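Local coordinates for protein Sso-CP2 metallo-carboxypetidase (Sulfolobus solfataricus, PDB 4MMO) that is a zinc-binding metallopeptidase of the M20 family that probably acts as a carboxypeptidase on peptides, at residues Glu274-Thr278 / Ile374-Ala378. Residues are numbered along the deposited sequence; the frame is centred on the assembly and turned at random.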
ATOM      1  N   GLU A 274      13.452  -5.676 -27.116  1.00 39.04           N
ATOM      2  CA  GLU A 274      12.258  -5.138 -27.746  1.00 45.95           C
ATOM      3  C   GLU A 274      11.276  -4.640 -26.688  1.00 44.92           C
ATOM      4  O   GLU A 274      10.839  -3.494 -26.733  1.00 38.83           O
ATOM      5  CB  GLU A 274      11.599  -6.203 -28.620  1.00 41.05           C
ATOM      6  CG  GLU A 274      10.460  -5.687 -29.480  1.00 69.29           C
ATOM      7  CD  GLU A 274       9.836  -6.775 -30.331  1.00102.84           C
ATOM      8  OE1 GLU A 274      10.531  -7.771 -30.632  1.00109.85           O
ATOM      9  OE2 GLU A 274       8.648  -6.640 -30.695  1.00113.38           O
ATOM     10  N   ALA A 275      10.943  -5.500 -25.733  1.00 40.85           N
ATOM     11  CA  ALA A 275       9.980  -5.153 -24.693  1.00 37.81           C
ATOM     12  C   ALA A 275      10.423  -3.922 -23.905  1.00 35.50           C
ATOM     13  O   ALA A 275       9.646  -2.991 -23.687  1.00 34.22           O
ATOM     14  CB  ALA A 275       9.778  -6.329 -23.751  1.00 36.53           C
ATOM     15  N   LEU A 276      11.683  -3.931 -23.491  1.00 38.06           N
ATOM     16  CA  LEU A 276      12.239  -2.871 -22.666  1.00 45.66           C
ATOM     17  C   LEU A 276      12.215  -1.517 -23.377  1.00 45.18           C
ATOM     18  O   LEU A 276      11.856  -0.502 -22.779  1.00 44.46           O
ATOM     19  CB  LEU A 276      13.675  -3.233 -22.284  1.00 38.20           C
ATOM     20  CG  LEU A 276      14.389  -2.341 -21.271  1.00 39.59           C
ATOM     21  CD1 LEU A 276      13.614  -2.257 -19.961  1.00 39.43           C
ATOM     22  CD2 LEU A 276      15.790  -2.872 -21.030  1.00 43.19           C
ATOM     23  N   LEU A 277      12.587  -1.512 -24.654  1.00 39.13           N
ATOM     24  CA  LEU A 277      12.763  -0.266 -25.395  1.00 42.11           C
ATOM     25  C   LEU A 277      11.537   0.175 -26.206  1.00 43.22           C
ATOM     26  O   LEU A 277      11.409   1.359 -26.524  1.00 44.54           O
ATOM     27  CB  LEU A 277      13.971  -0.387 -26.330  1.00 41.26           C
ATOM     28  CG  LEU A 277      15.322  -0.719 -25.689  1.00 35.78           C
ATOM     29  CD1 LEU A 277      16.426  -0.662 -26.739  1.00 49.87           C
ATOM     30  CD2 LEU A 277      15.643   0.216 -24.528  1.00 43.89           C
ATOM     31  N   THR A 278      10.640  -0.760 -26.521  1.00 39.32           N
ATOM     32  CA  THR A 278       9.568  -0.514 -27.496  1.00 37.91           C
ATOM     33  C   THR A 278       8.145  -0.534 -26.915  1.00 34.17           C
ATOM     34  O   THR A 278       7.240   0.070 -27.488  1.00 41.23           O
ATOM     35  CB  THR A 278       9.663  -1.535 -28.675  1.00 29.57           C
ATOM     36  OG1 THR A 278      10.923  -1.374 -29.337  1.00 52.72           O
ATOM     37  CG2 THR A 278       8.545  -1.345 -29.694  1.00 55.73           C
ATOM     38  N   ILE A 374      21.297   2.938 -29.028  1.00 40.11           N
ATOM     39  CA  ILE A 374      19.900   2.516 -28.912  1.00 39.17           C
ATOM     40  C   ILE A 374      18.965   3.662 -29.295  1.00 37.84           C
ATOM     41  O   ILE A 374      19.303   4.831 -29.107  1.00 38.71           O
ATOM     42  CB  ILE A 374      19.572   1.998 -27.501  1.00 60.93           C
ATOM     43  CG1 ILE A 374      19.958   3.032 -26.442  1.00 65.05           C
ATOM     44  CG2 ILE A 374      20.298   0.686 -27.258  1.00 61.28           C
ATOM     45  CD1 ILE A 374      19.500   2.669 -25.040  1.00 77.78           C
ATOM     46  N   PRO A 375      17.787   3.333 -29.848  1.00 44.96           N
ATOM     47  CA  PRO A 375      16.891   4.375 -30.364  1.00 33.98           C
ATOM     48  C   PRO A 375      16.256   5.224 -29.261  1.00 37.91           C
ATOM     49  O   PRO A 375      15.827   6.347 -29.525  1.00 31.69           O
ATOM     50  CB  PRO A 375      15.825   3.576 -31.116  1.00 45.17           C
ATOM     51  CG  PRO A 375      15.807   2.246 -30.450  1.00 46.82           C
ATOM     52  CD  PRO A 375      17.214   1.983 -30.005  1.00 47.10           C
ATOM     53  N   ASN A 376      16.198   4.686 -28.047  1.00 37.07           N
ATOM     54  CA  ASN A 376      15.683   5.421 -26.893  1.00 33.23           C
ATOM     55  C   ASN A 376      15.942   4.645 -25.615  1.00 40.76           C
ATOM     56  O   ASN A 376      16.135   3.432 -25.650  1.00 31.24           O
ATOM     57  CB  ASN A 376      14.182   5.684 -27.029  1.00 32.45           C
ATOM     58  CG  ASN A 376      13.370   4.404 -27.097  1.00 42.61           C
ATOM     59  OD1 ASN A 376      13.137   3.861 -28.178  1.00 39.80           O
ATOM     60  ND2 ASN A 376      12.932   3.918 -25.940  1.00 34.65           N
ATOM     61  N   SER A 377      15.948   5.349 -24.487  1.00 41.10           N
ATOM     62  CA  SER A 377      16.113   4.709 -23.191  1.00 37.42           C
ATOM     63  C   SER A 377      14.786   4.114 -22.736  1.00 38.85           C
ATOM     64  O   SER A 377      13.723   4.492 -23.228  1.00 40.89           O
ATOM     65  CB  SER A 377      16.611   5.719 -22.158  1.00 42.86           C
ATOM     66  OG  SER A 377      15.748   6.841 -22.089  1.00 43.42           O
ATOM     67  N   ALA A 378      14.856   3.174 -21.801  1.00 44.15           N
ATOM     68  CA  ALA A 378      13.655   2.598 -21.214  1.00 39.20           C
ATOM     69  C   ALA A 378      13.008   3.628 -20.297  1.00 39.05           C
ATOM     70  O   ALA A 378      11.804   3.584 -20.042  1.00 41.81           O
ATOM     71  CB  ALA A 378      14.001   1.339 -20.439  1.00 35.05           C
TER
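Leu277, in the last turn of helix 269-278, reaches with both halves of a forked side chain toward the end of strand 372-374 and the loop that follows. CD1 lies 4.1 Å from Ile374 CG2 and 4.3 Å from Pro375 CD, the leucine crossing the isoleucine at about a right angle, while CD2 settles 3.4 Å from the backbone Asn376 O. The branched leucine suits this buried place because one methyl covers the strand end and Pro375, the other the backbone beyond. Leu276 adds a second apolar touch: with CG anti to the backbone N (chi1 -172°), its CD1 comes within 3.6 Å of Ala378 CB, a small side chain consistent with the CA atoms of Leu277 and Ala378 lying 5.1 Å apart.

The polar half belongs to Asn376. Its ND2 gives one hydrogen to Leu277 O at 3.0 Å, on a carbonyl lone pair and in the plane of the amide, and the other to Ser377 O at 2.9 Å, arriving from above that carbonyl's plane. An amide fits here because its NH2 has two hydrogens, one for each side of the contact. Arg348 NE donates to Asn376 OD1, so both ends of the amide are engaged and its rotation is set; NH2 of the same arginine bonds Leu277 O weakly. Lys180 NZ hydrogen-bonds Leu276 O.

Helix 269-278, in the M20 dimerisation region, thus meets the loop before helix 383-389, near the M20 peptidase zinc site of His71, Asp104 and Glu163.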